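Local coordinates for protein F420-H2 Dependent Reductase A (Mycobacterium smegmatis str. MC2 155, PDB 3H96) that probably binds the deazaflavin coenzyme F420, belongs to a group of F420H2-dependent reductases that degrade aflatoxins, and probably also acts in quinone-quinol conversion, at residues V33-V38 with Y79-A84; M51-D56 with S113-R118; A72-W77 with G131-P136; G99-T104 with V137-R142. All coordinates share one frame; numbering follows the deposited sequence. Where two conformers were deposited one is given.

Contact 1. Residues V33-V38 with Y79-A84; sequences VLVHHV and YNLTTA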
loop_
_atom_site.group_PDB
_atom_site.type_symbol
_atom_site.label_atom_id
_atom_site.label_comp_id
_atom_site.label_asym_id
_atom_site.label_seq_id
_atom_site.Cartn_x
_atom_site.Cartn_y
_atom_site.Cartn_z
ATOM N N VAL A 33 -3.717 -0.838 -5.912
ATOM C CA VAL A 33 -4.600 -1.626 -5.094
ATOM C C VAL A 33 -5.526 -0.683 -4.289
ATOM O O VAL A 33 -5.092 0.393 -3.844
ATOM C CB VAL A 33 -3.780 -2.565 -4.187
ATOM C CG1 VAL A 33 -2.795 -1.732 -3.274
ATOM C CG2 VAL A 33 -4.695 -3.382 -3.323
ATOM N N LEU A 34 -6.794 -1.071 -4.169
ATOM C CA LEU A 34 -7.728 -0.427 -3.246
ATOM C C LEU A 34 -7.808 -1.308 -2.012
ATOM O O LEU A 34 -8.246 -2.493 -2.083
ATOM C CB LEU A 34 -9.130 -0.342 -3.856
ATOM C CG LEU A 34 -9.336 0.333 -5.238
ATOM C CD1 LEU A 34 -10.912 0.577 -5.584
ATOM C CD2 LEU A 34 -8.596 1.615 -5.363
ATOM N N VAL A 35 -7.359 -0.735 -0.903
ATOM C CA VAL A 35 -7.252 -1.474 0.363
ATOM C C VAL A 35 -8.465 -1.126 1.190
ATOM O O VAL A 35 -8.712 0.073 1.502
ATOM C CB VAL A 35 -5.969 -1.094 1.108
ATOM C CG1 VAL A 35 -5.932 -1.755 2.523
ATOM C CG2 VAL A 35 -4.682 -1.356 0.175
ATOM N N HIS A 36 -9.247 -2.136 1.555
ATOM C CA HIS A 36 -10.386 -1.897 2.463
ATOM C C HIS A 36 -9.862 -2.170 3.855
ATOM O O HIS A 36 -9.358 -3.281 4.116
ATOM C CB HIS A 36 -11.569 -2.875 2.212
ATOM C CG HIS A 36 -12.289 -2.661 0.925
ATOM N ND1 HIS A 36 -11.672 -2.775 -0.302
ATOM C CD2 HIS A 36 -13.592 -2.394 0.667
ATOM C CE1 HIS A 36 -12.548 -2.555 -1.262
ATOM N NE2 HIS A 36 -13.729 -2.345 -0.697
ATOM N N HIS A 37 -10.001 -1.193 4.748
ATOM C CA HIS A 37 -9.503 -1.312 6.093
ATOM C C HIS A 37 -10.554 -0.757 7.053
ATOM O O HIS A 37 -11.568 -0.127 6.626
ATOM C CB HIS A 37 -8.109 -0.629 6.284
ATOM C CG HIS A 37 -8.050 0.786 5.793
ATOM N ND1 HIS A 37 -7.973 1.868 6.651
ATOM C CD2 HIS A 37 -8.088 1.303 4.538
ATOM C CE1 HIS A 37 -7.991 2.988 5.946
ATOM N NE2 HIS A 37 -8.028 2.670 4.657
ATOM N N VAL A 38 -10.307 -0.979 8.343
ATOM C CA VAL A 38 -11.252 -0.534 9.333
ATOM C C VAL A 38 -10.498 0.122 10.469
ATOM O O VAL A 38 -9.484 -0.400 10.947
ATOM C CB VAL A 38 -12.135 -1.717 9.832
ATOM C CG1 VAL A 38 -11.500 -2.410 11.024
ATOM C CG2 VAL A 38 -13.548 -1.236 10.204
ATOM N N TYR A 79 -1.857 1.149 10.740
ATOM C CA TYR A 79 -2.239 0.633 12.059
ATOM C C TYR A 79 -3.506 -0.179 11.905
ATOM O O TYR A 79 -3.718 -1.160 12.633
ATOM C CB TYR A 79 -2.494 1.807 13.037
ATOM C CG TYR A 79 -1.212 2.531 13.308
ATOM C CD1 TYR A 79 -0.206 1.936 14.102
ATOM C CD2 TYR A 79 -0.967 3.740 12.738
ATOM C CE1 TYR A 79 0.988 2.586 14.333
ATOM C CE2 TYR A 79 0.193 4.401 12.948
ATOM C CZ TYR A 79 1.166 3.835 13.752
ATOM O OH TYR A 79 2.353 4.460 13.918
ATOM N N ASN A 80 -4.403 0.279 11.024
ATOM C CA ASN A 80 -5.671 -0.453 10.826
ATOM C C ASN A 80 -5.399 -1.873 10.329
ATOM O O ASN A 80 -5.967 -2.854 10.845
ATOM C CB ASN A 80 -6.507 0.292 9.805
ATOM C CG ASN A 80 -7.071 1.616 10.373
ATOM O OD1 ASN A 80 -6.898 1.923 11.534
ATOM N ND2 ASN A 80 -7.695 2.398 9.531
ATOM N N LEU A 81 -4.531 -1.993 9.316
ATOM C CA LEU A 81 -4.216 -3.324 8.763
ATOM C C LEU A 81 -3.481 -4.257 9.741
ATOM O O LEU A 81 -3.905 -5.402 9.920
ATOM C CB LEU A 81 -3.451 -3.200 7.448
ATOM C CG LEU A 81 -4.206 -2.598 6.242
ATOM C CD1 LEU A 81 -3.325 -2.715 4.956
ATOM C CD2 LEU A 81 -5.477 -3.427 6.070
ATOM N N THR A 82 -2.432 -3.758 10.417
ATOM C CA THR A 82 -1.622 -4.607 11.273
ATOM C C THR A 82 -2.427 -4.961 12.535
ATOM O O THR A 82 -2.140 -5.966 13.195
ATOM C CB THR A 82 -0.349 -3.908 11.703
ATOM O OG1 THR A 82 -0.681 -2.679 12.404
ATOM C CG2 THR A 82 0.604 -3.656 10.459
ATOM N N THR A 83 -3.391 -4.110 12.891
ATOM C CA THR A 83 -4.290 -4.431 13.989
ATOM C C THR A 83 -5.264 -5.539 13.605
ATOM O O THR A 83 -5.436 -6.527 14.349
ATOM C CB THR A 83 -5.062 -3.217 14.511
ATOM O OG1 THR A 83 -4.146 -2.315 15.148
ATOM C CG2 THR A 83 -6.113 -3.699 15.538
ATOM N N ALA A 84 -5.865 -5.451 12.438
ATOM C CA ALA A 84 -6.821 -6.478 12.076
ATOM C C ALA A 84 -6.124 -7.805 11.659
ATOM O O ALA A 84 -6.613 -8.893 11.948
ATOM C CB ALA A 84 -7.757 -5.968 10.984
HETATM O O HOH W 1 -8.214 -3.013 8.817
HETATM O O HOH W 2 -8.262 -2.126 12.463
#
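The carbonyl oxygen of Asn-80 is gripped from within its helix and from the strand side: Ala-84 N donates to Asn-80 O at 3.0 Å, and two waters link the same oxygen to Val-38. One water donates to both Asn-80 O and Val-38 O, its oxygen 2.6 Å from Val-38 O. The other takes the N-H of Val-38 and reaches Asn-80 O only weakly. The side chain of Asn-80 makes the direct bond. Its ND2 donates to His-37 ND1 over 2.9 Å at a nearly straight 170°, and the bond lies in the plane of both the ring and the amide, although those planes are turned 31° apart. The first torsion of His-37 places the ring between its own backbone N and carbonyl carbon, and the ND1 edge of that ring meets Asn-80. NE2 of the ring is bonded to Thr-48 and Asn-80 OD1 to Arg-40 N, so the imidazole is held at both nitrogens and the amide at both ends. Beside these polar groups, Leu-81 provides the apolar part. Its CD1 packs on Val-35 CG1 at 3.7 Å, while CD2 lies 3.8 Å from His-37 CB, so the fork of the leucine spans two residues that point to the helix from one face of the strand. Ala-87 of the neighbouring strand also touches Leu-81. Residues 79-84 of helix 76-84 cross strand segment 33-38 at 74°, against one face of the antiparallel sheet, an arrangement consistent with the split beta-barrel of PNPOX-like flavin and F420 reductases.

Contact 2. Residues M51-D56 with S113-R118; sequences MYLPSD and SEQARR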
loop_
_atom_site.group_PDB
_atom_site.type_symbol
_atom_site.label_atom_id
_atom_site.label_comp_id
_atom_site.label_asym_id
_atom_site.label_seq_id
_atom_site.Cartn_x
_atom_site.Cartn_y
_atom_site.Cartn_z
HETATM N N MSE A 51 -0.312 2.570 -4.540
HETATM C CA MSE A 51 0.512 1.668 -5.330
HETATM C C MSE A 51 0.848 0.356 -4.606
HETATM O O MSE A 51 0.852 0.312 -3.379
HETATM C CB MSE A 51 1.820 2.394 -5.665
HETATM C CG MSE A 51 1.638 3.490 -6.761
HETATM SE SE MSE A 51 3.487 4.147 -7.150
HETATM C CE MSE A 51 3.125 5.715 -8.353
ATOM N N TYR A 52 1.138 -0.701 -5.351
ATOM C CA TYR A 52 1.811 -1.828 -4.745
ATOM C C TYR A 52 2.979 -2.309 -5.563
ATOM O O TYR A 52 3.104 -1.964 -6.715
ATOM C CB TYR A 52 0.807 -2.973 -4.535
ATOM C CG TYR A 52 0.404 -3.677 -5.779
ATOM C CD1 TYR A 52 1.184 -4.743 -6.290
ATOM C CD2 TYR A 52 -0.760 -3.318 -6.436
ATOM C CE1 TYR A 52 0.819 -5.437 -7.425
ATOM C CE2 TYR A 52 -1.148 -3.993 -7.614
ATOM C CZ TYR A 52 -0.381 -5.048 -8.105
ATOM O OH TYR A 52 -0.836 -5.712 -9.251
ATOM N N LEU A 53 3.827 -3.140 -4.966
ATOM C CA LEU A 53 4.876 -3.795 -5.718
ATOM C C LEU A 53 4.568 -5.257 -5.656
ATOM O O LEU A 53 4.454 -5.825 -4.548
ATOM C CB LEU A 53 6.235 -3.504 -5.057
ATOM C CG LEU A 53 7.444 -4.176 -5.771
ATOM C CD1 LEU A 53 7.749 -3.413 -7.092
ATOM C CD2 LEU A 53 8.666 -4.034 -4.878
ATOM N N PRO A 54 4.466 -5.920 -6.826
ATOM C CA PRO A 54 4.242 -7.364 -6.708
ATOM C C PRO A 54 5.462 -8.160 -6.173
ATOM O O PRO A 54 6.625 -7.770 -6.276
ATOM C CB PRO A 54 3.827 -7.824 -8.131
ATOM C CG PRO A 54 4.190 -6.549 -9.155
ATOM C CD PRO A 54 4.577 -5.382 -8.216
ATOM N N SER A 55 5.180 -9.248 -5.464
ATOM C CA SER A 55 6.231 -10.043 -4.888
ATOM C C SER A 55 7.023 -10.674 -6.022
ATOM O O SER A 55 6.484 -11.166 -6.943
ATOM C CB SER A 55 5.705 -11.146 -3.984
ATOM O OG SER A 55 6.670 -12.098 -3.743
ATOM N N ASP A 56 8.316 -10.661 -5.935
ATOM C CA ASP A 56 9.041 -11.370 -6.991
ATOM C C ASP A 56 9.182 -12.891 -6.742
ATOM O O ASP A 56 9.708 -13.590 -7.609
ATOM C CB ASP A 56 10.422 -10.766 -7.227
ATOM C CG ASP A 56 10.394 -9.525 -8.113
ATOM O OD1 ASP A 56 11.316 -8.686 -7.896
ATOM O OD2 ASP A 56 9.502 -9.369 -9.035
ATOM N N SER A 113 13.963 -0.922 -1.661
ATOM C CA SER A 113 14.886 -0.497 -2.728
ATOM C C SER A 113 14.366 -0.748 -4.117
ATOM O O SER A 113 14.603 0.045 -4.960
ATOM C CB SER A 113 16.274 -1.146 -2.657
ATOM O OG SER A 113 16.689 -1.005 -1.332
ATOM N N GLU A 114 13.662 -1.850 -4.349
ATOM C CA GLU A 114 13.101 -2.138 -5.695
ATOM C C GLU A 114 12.002 -1.130 -6.013
ATOM O O GLU A 114 11.919 -0.563 -7.115
ATOM C CB GLU A 114 12.581 -3.607 -5.784
ATOM C CG GLU A 114 12.011 -4.025 -7.182
ATOM C CD GLU A 114 13.038 -3.829 -8.346
ATOM O OE1 GLU A 114 12.631 -3.593 -9.525
ATOM O OE2 GLU A 114 14.252 -3.856 -8.060
ATOM N N GLN A 115 11.160 -0.855 -5.026
ATOM C CA GLN A 115 10.126 0.158 -5.259
ATOM C C GLN A 115 10.735 1.529 -5.607
ATOM O O GLN A 115 10.301 2.198 -6.567
ATOM C CB GLN A 115 9.234 0.295 -4.028
ATOM C CG GLN A 115 8.035 1.329 -4.226
ATOM C CD GLN A 115 7.003 0.958 -5.311
ATOM O OE1 GLN A 115 6.035 1.741 -5.578
ATOM N NE2 GLN A 115 7.184 -0.156 -5.951
ATOM N N ALA A 116 11.749 1.932 -4.835
ATOM C CA ALA A 116 12.434 3.226 -5.054
ATOM C C ALA A 116 13.203 3.279 -6.373
ATOM O O ALA A 116 13.399 4.368 -6.978
ATOM C CB ALA A 116 13.405 3.552 -3.880
ATOM N N ARG A 117 13.668 2.112 -6.825
ATOM C CA ARG A 117 14.306 1.975 -8.122
ATOM C C ARG A 117 13.306 2.295 -9.247
ATOM O O ARG A 117 13.654 2.979 -10.182
ATOM C CB ARG A 117 14.893 0.578 -8.304
ATOM C CG ARG A 117 15.664 0.429 -9.622
ATOM C CD ARG A 117 16.450 -0.855 -9.666
ATOM N NE ARG A 117 15.931 -1.995 -10.475
ATOM C CZ ARG A 117 14.755 -2.165 -11.113
ATOM N NH1 ARG A 117 14.512 -3.268 -11.810
ATOM N NH2 ARG A 117 13.796 -1.277 -11.006
ATOM N N ARG A 118 12.087 1.778 -9.127
ATOM C CA ARG A 118 11.025 1.965 -10.110
ATOM C C ARG A 118 10.423 3.353 -10.000
ATOM O O ARG A 118 10.114 3.969 -10.993
ATOM C CB ARG A 118 9.918 0.933 -9.884
ATOM C CG ARG A 118 10.382 -0.432 -10.205
ATOM C CD ARG A 118 9.331 -1.518 -9.877
ATOM N NE ARG A 118 9.967 -2.774 -10.239
ATOM C CZ ARG A 118 9.382 -3.817 -10.800
ATOM N NH1 ARG A 118 8.064 -3.814 -11.059
ATOM N NH2 ARG A 118 10.133 -4.897 -11.051
HETATM O O HOH W 3 5.435 -0.728 -7.942
HETATM O O HOH W 4 12.536 -6.870 -10.573
#
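Leu-53 carries CG anti to its backbone N (chi1 179°) and spreads its two methyls toward helix 105-118, while Gln-115, its chain bent at chi2, folds its amide back beside the leucine. The contact thus seats the short strand 53-54, outermost in the antiparallel sheet, against that helix. The two side chains run past each other in opposite directions, bringing Leu-53 CD1 to 3.5 Å from Gln-115 NE2. The other methyl, CD2, packs at 4.0 Å on Glu-114 CB, and Phe-65 of the next strand touches both Leu-53 and Gln-115. A water accepts one N-H of Gln-115 NE2 at 2.7 Å and donates to Tyr-52 O, and the selenium of selenomethionine Met-51 lies near Gln-115 OE1. Leu-53 CD1 also touches Arg-118 CD at 3.7 Å and lies over one face of the guanidinium, 4.1 Å from Arg-118 CZ. That guanidinium is held by its edge: NE and NH2 both donate to Glu-114 OE1, and NE meets the anti lone pair of OE1 at 2.9 Å. Arg-117 joins this salt-bridge network by charge alone, its guanidinium turned face-on to the carboxylate, with Glu-114 OE2 3.4 Å above the plane, over its centre.

Contact 3. Residues A72-W77 with G131-P136; sequences ASNPAW and GIRTIP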
loop_
_atom_site.group_PDB
_atom_site.type_symbol
_atom_site.label_atom_id
_atom_site.label_comp_id
_atom_site.label_asym_id
_atom_site.label_seq_id
_atom_site.Cartn_x
_atom_site.Cartn_y
_atom_site.Cartn_z
ATOM N N ALA A 72 5.829 12.930 8.617
ATOM C CA ALA A 72 6.374 12.563 9.899
ATOM C C ALA A 72 5.795 11.321 10.526
ATOM O O ALA A 72 6.526 10.567 11.173
ATOM C CB ALA A 72 6.301 13.764 10.870
ATOM N N SER A 73 4.513 11.078 10.291
ATOM C CA SER A 73 3.796 9.977 10.941
ATOM C C SER A 73 3.407 8.864 9.940
ATOM O O SER A 73 3.231 9.139 8.779
ATOM C CB SER A 73 2.540 10.517 11.618
ATOM O OG SER A 73 2.901 11.009 12.910
ATOM N N ASN A 74 3.291 7.619 10.416
ATOM C CA ASN A 74 2.610 6.580 9.650
ATOM C C ASN A 74 1.139 6.898 9.373
ATOM O O ASN A 74 0.447 7.516 10.218
ATOM C CB ASN A 74 2.664 5.279 10.387
ATOM C CG ASN A 74 4.054 4.766 10.505
ATOM O OD1 ASN A 74 4.838 4.797 9.539
ATOM N ND2 ASN A 74 4.388 4.277 11.692
ATOM N N PRO A 75 0.653 6.468 8.203
ATOM C CA PRO A 75 -0.786 6.635 7.868
ATOM C C PRO A 75 -1.721 5.762 8.711
ATOM O O PRO A 75 -1.323 4.685 9.186
ATOM C CB PRO A 75 -0.854 6.265 6.374
ATOM C CG PRO A 75 0.296 5.242 6.192
ATOM C CD PRO A 75 1.399 5.695 7.192
ATOM N N ALA A 76 -2.969 6.207 8.902
ATOM C CA ALA A 76 -3.888 5.479 9.702
ATOM C C ALA A 76 -4.076 4.072 9.132
ATOM O O ALA A 76 -4.194 3.130 9.910
ATOM C CB ALA A 76 -5.305 6.193 9.816
ATOM N N TRP A 77 -4.143 3.907 7.810
ATOM C CA TRP A 77 -4.370 2.533 7.278
ATOM C C TRP A 77 -3.341 1.453 7.742
ATOM O O TRP A 77 -3.661 0.273 7.932
ATOM C CB TRP A 77 -4.550 2.539 5.772
ATOM C CG TRP A 77 -3.358 2.951 4.951
ATOM C CD1 TRP A 77 -3.147 4.201 4.374
ATOM C CD2 TRP A 77 -2.237 2.147 4.600
ATOM N NE1 TRP A 77 -1.943 4.186 3.669
ATOM C CE2 TRP A 77 -1.370 2.949 3.815
ATOM C CE3 TRP A 77 -1.862 0.822 4.877
ATOM C CZ2 TRP A 77 -0.205 2.460 3.273
ATOM C CZ3 TRP A 77 -0.683 0.355 4.382
ATOM C CH2 TRP A 77 0.139 1.162 3.564
ATOM N N GLY A 131 15.628 9.385 10.547
ATOM C CA GLY A 131 15.824 9.804 11.909
ATOM C C GLY A 131 14.487 10.053 12.587
ATOM O O GLY A 131 14.463 10.318 13.768
ATOM N N ILE A 132 13.379 9.907 11.843
ATOM C CA ILE A 132 12.031 10.129 12.389
ATOM C C ILE A 132 11.227 8.831 12.414
ATOM O O ILE A 132 10.749 8.363 13.478
ATOM C CB ILE A 132 11.299 11.260 11.586
ATOM C CG1 ILE A 132 12.141 12.560 11.618
ATOM C CG2 ILE A 132 9.826 11.488 12.090
ATOM C CD1 ILE A 132 11.607 13.722 10.687
ATOM N N ARG A 133 11.097 8.209 11.254
ATOM C CA ARG A 133 10.492 6.929 11.220
ATOM C C ARG A 133 11.034 6.111 10.035
ATOM O O ARG A 133 11.527 6.693 9.043
ATOM C CB ARG A 133 8.950 7.031 11.180
ATOM C CG ARG A 133 8.381 7.461 9.895
ATOM C CD ARG A 133 6.806 7.522 9.842
ATOM N NE ARG A 133 6.549 8.308 8.647
ATOM C CZ ARG A 133 6.077 7.838 7.475
ATOM N NH1 ARG A 133 5.702 6.589 7.324
ATOM N NH2 ARG A 133 5.948 8.664 6.439
ATOM N N THR A 134 10.979 4.775 10.176
ATOM C CA THR A 134 11.256 3.863 9.057
ATOM C C THR A 134 9.908 3.563 8.428
ATOM O O THR A 134 8.950 3.210 9.152
ATOM C CB THR A 134 11.818 2.564 9.604
ATOM O OG1 THR A 134 13.136 2.859 10.079
ATOM C CG2 THR A 134 11.955 1.425 8.478
ATOM N N ILE A 135 9.817 3.754 7.103
ATOM C CA ILE A 135 8.550 3.610 6.316
ATOM C C ILE A 135 8.196 2.134 6.321
ATOM O O ILE A 135 9.001 1.291 5.843
ATOM C CB ILE A 135 8.709 4.251 4.905
ATOM C CG1 ILE A 135 8.740 5.782 5.111
ATOM C CG2 ILE A 135 7.505 3.995 3.975
ATOM C CD1 ILE A 135 9.159 6.561 3.836
ATOM N N PRO A 136 7.012 1.812 6.898
ATOM C CA PRO A 136 6.687 0.396 6.960
ATOM C C PRO A 136 6.384 -0.219 5.599
ATOM O O PRO A 136 5.795 0.428 4.684
ATOM C CB PRO A 136 5.456 0.329 7.875
ATOM C CG PRO A 136 5.540 1.647 8.753
ATOM C CD PRO A 136 6.207 2.649 7.824
#
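Ile-132 comes first, its CG2 resting 3.5 Å from Ala-72 O. The next residue, Arg-133, carries most of the contact. Its chain runs extended from CG to NE, passing Ala-72 O with CD at 3.3 Å, and brings the guanidinium in beneath the backbone of residues 72-74. There NH1 donates to Asn-74 OD1 at 3.0 Å with an N-H...O angle of 150°. The amide and guanidinium planes are perpendicular, and the donor is tilted out of the carbonyl plane. Ser-73 O sits over the centre of one guanidinium face, 3.3 Å above it, too poorly angled to accept from NE. Further partners of this group are backbone carbonyls of the adjoining loop: Ala-71 O and Ser-67 O for NH2, Ala-66 O for NH1. An arginine surrounded by backbone carbonyls thereby pins the loop before helix 76-84 to the one leading from helix 121-128 into strand 137-142. Past Ile-135, which is turned to Thr-129 and Tyr-112, Pro-136 closes up on the same asparagine. Its CD is 3.1 Å from Asn-74 OD1 and its CG 3.3 Å from that oxygen, so the amide oxygen sits against the CD-CG side of the proline ring, while Asn-74 ND2 is bonded to Tyr-79 OH.

Contact 4. Residues G99-T104 with V137-R142; sequences GVTEVT and VLALTR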
loop_
_atom_site.group_PDB
_atom_site.type_symbol
_atom_site.label_atom_id
_atom_site.label_comp_id
_atom_site.label_asym_id
_atom_site.label_seq_id
_atom_site.Cartn_x
_atom_site.Cartn_y
_atom_site.Cartn_z
ATOM N N GLY A 99 -4.221 -11.887 4.102
ATOM C CA GLY A 99 -3.517 -11.897 5.400
ATOM C C GLY A 99 -2.503 -10.766 5.357
ATOM O O GLY A 99 -1.889 -10.517 4.323
ATOM N N VAL A 100 -2.346 -10.049 6.481
ATOM C CA VAL A 100 -1.349 -8.979 6.586
ATOM C C VAL A 100 -0.139 -9.394 7.453
ATOM O O VAL A 100 -0.315 -9.905 8.545
ATOM C CB VAL A 100 -1.971 -7.711 7.308
ATOM C CG1 VAL A 100 -0.925 -6.601 7.418
ATOM C CG2 VAL A 100 -3.268 -7.200 6.576
ATOM N N THR A 101 1.094 -9.151 6.985
ATOM C CA THR A 101 2.292 -9.337 7.823
ATOM C C THR A 101 3.196 -8.127 7.527
ATOM O O THR A 101 3.085 -7.544 6.467
ATOM C CB THR A 101 3.051 -10.679 7.464
ATOM O OG1 THR A 101 3.131 -10.757 6.066
ATOM C CG2 THR A 101 2.233 -11.956 7.908
ATOM N N GLU A 102 4.038 -7.720 8.467
ATOM C CA GLU A 102 4.900 -6.589 8.270
ATOM C C GLU A 102 6.262 -7.110 7.869
ATOM O O GLU A 102 6.760 -8.038 8.500
ATOM C CB GLU A 102 4.981 -5.772 9.563
ATOM C CG GLU A 102 5.725 -4.501 9.257
ATOM C CD GLU A 102 5.528 -3.323 10.205
ATOM O OE1 GLU A 102 4.630 -3.324 11.084
ATOM O OE2 GLU A 102 6.320 -2.363 10.019
ATOM N N VAL A 103 6.888 -6.531 6.845
ATOM C CA VAL A 103 8.223 -6.971 6.460
ATOM C C VAL A 103 9.241 -6.077 7.183
ATOM O O VAL A 103 9.088 -4.834 7.156
ATOM C CB VAL A 103 8.508 -6.810 4.935
ATOM C CG1 VAL A 103 9.809 -7.465 4.593
ATOM C CG2 VAL A 103 7.402 -7.414 4.104
ATOM N N THR A 104 10.273 -6.689 7.793
ATOM C CA THR A 104 11.281 -5.932 8.563
ATOM C C THR A 104 12.734 -6.278 8.169
ATOM O O THR A 104 12.992 -7.209 7.375
ATOM C CB THR A 104 11.117 -6.028 10.142
ATOM O OG1 THR A 104 11.273 -7.377 10.570
ATOM C CG2 THR A 104 9.810 -5.430 10.644
ATOM N N VAL A 137 6.810 -1.468 5.437
ATOM C CA VAL A 137 6.324 -2.242 4.280
ATOM C C VAL A 137 5.445 -3.386 4.782
ATOM O O VAL A 137 5.868 -4.143 5.663
ATOM C CB VAL A 137 7.540 -2.760 3.466
ATOM C CG1 VAL A 137 7.143 -3.714 2.288
ATOM C CG2 VAL A 137 8.276 -1.580 2.894
ATOM N N LEU A 138 4.243 -3.544 4.214
ATOM C CA LEU A 138 3.397 -4.660 4.565
ATOM C C LEU A 138 3.245 -5.614 3.354
ATOM O O LEU A 138 3.155 -5.154 2.214
ATOM C CB LEU A 138 1.990 -4.153 4.948
ATOM C CG LEU A 138 1.870 -3.161 6.101
ATOM C CD1 LEU A 138 0.377 -2.902 6.319
ATOM C CD2 LEU A 138 2.405 -3.763 7.388
ATOM N N ALA A 139 3.173 -6.912 3.649
ATOM C CA ALA A 139 2.868 -7.946 2.704
ATOM C C ALA A 139 1.369 -8.314 2.806
ATOM O O ALA A 139 0.881 -8.727 3.870
ATOM C CB ALA A 139 3.761 -9.160 2.977
ATOM N N LEU A 140 0.646 -8.174 1.695
ATOM C CA LEU A 140 -0.727 -8.564 1.592
ATOM C C LEU A 140 -0.825 -9.886 0.803
ATOM O O LEU A 140 -0.601 -9.934 -0.411
ATOM C CB LEU A 140 -1.514 -7.416 0.962
ATOM C CG LEU A 140 -1.224 -6.057 1.615
ATOM C CD1 LEU A 140 -2.094 -4.953 0.912
ATOM C CD2 LEU A 140 -1.551 -6.104 3.189
ATOM N N THR A 141 -1.174 -10.966 1.501
ATOM C CA THR A 141 -1.116 -12.286 0.896
ATOM C C THR A 141 -2.521 -12.839 0.668
ATOM O O THR A 141 -3.287 -12.978 1.632
ATOM C CB THR A 141 -0.379 -13.273 1.769
ATOM O OG1 THR A 141 0.923 -12.763 2.050
ATOM C CG2 THR A 141 -0.275 -14.606 1.033
ATOM N N ARG A 142 -2.807 -13.176 -0.591
ATOM C CA ARG A 142 -4.126 -13.646 -0.964
ATOM C C ARG A 142 -4.501 -14.896 -0.188
ATOM O O ARG A 142 -3.753 -15.840 -0.104
ATOM C CB ARG A 142 -4.242 -13.925 -2.467
ATOM C CG ARG A 142 -5.700 -14.205 -2.901
ATOM C CD ARG A 142 -5.753 -14.281 -4.415
ATOM N NE ARG A 142 -7.122 -14.397 -4.834
ATOM C CZ ARG A 142 -7.570 -13.978 -5.993
ATOM N NH1 ARG A 142 -6.740 -13.465 -6.900
ATOM N NH2 ARG A 142 -8.843 -14.144 -6.257
HETATM O O HOH W 5 0.824 -11.300 4.485
HETATM O O HOH W 6 8.063 -2.665 7.872
#
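Strands 99-103 and 137-142 pair antiparallel, Gly-99 with Thr-141 and Thr-101 with Ala-139 as hydrogen-bonded pairs, Val-100 with Leu-140 and Glu-102 with Leu-138 as non-hydrogen-bonded ones. Thr-141 N to Gly-99 O is short and straight (2.9 Å, 173°), whereas Thr-101 N to Ala-139 O stretches to 3.2 Å. Beyond them Val-103 N donates to Val-137 O. On the face of Val-100 and Leu-138, Val-100 divides its methyls: CG1 meets Leu-138 CD1 at 4.1 Å and CG2 meets Leu-140 CD2 at 4.0 Å. Leu-138 CD2 lies against Glu-102 CG, and the leucine is covered by Trp-77, Tyr-78 and Leu-81 of helix 76-84. This pair sits centrally in an antiparallel sheet consistent with the split-barrel fold of PNPOX-like proteins, with helix 105-118 over the opposite face. There Val-103 CG2 packs on Val-137 CG1 and on Ala-139 CB, and Ile-111 touches both valines. Farther along that face Thr-101 OG1, tucked over the backbone by a chi1 of 45°, shares a water with Thr-141 OG1; the same water donates to Ala-139 O at 2.6 Å. At the other end Glu-102 OE1 is bonded to Tyr-78 OH, and a second water takes the N-H of Val-137.

In the fold
From the N terminus, residues 33-38, 51-56 and 72-77 open contacts 1, 2 and 3 before any has closed. Contact 1 closes first, when helix 76-84 returns to strand 32-38, so it crosses contacts 2 and 3, which also cross each other. Contact 4 opens later, in series with contact 1, and crosses the other two: helix 105-118 closes contact 2, the loop at 131-136 closes contact 3, and strand 137-142 closes contact 4 directly afterwards. None nests. Contacts 1 and 4 meet at Thr-82 and Leu-138, contacts 1 and 2 at Val-33 and Tyr-52, contacts 3 and 4 at Pro-136 and Glu-102. Helices 76-84 and 105-118 are thus tied to one sheet, and two loops to each other.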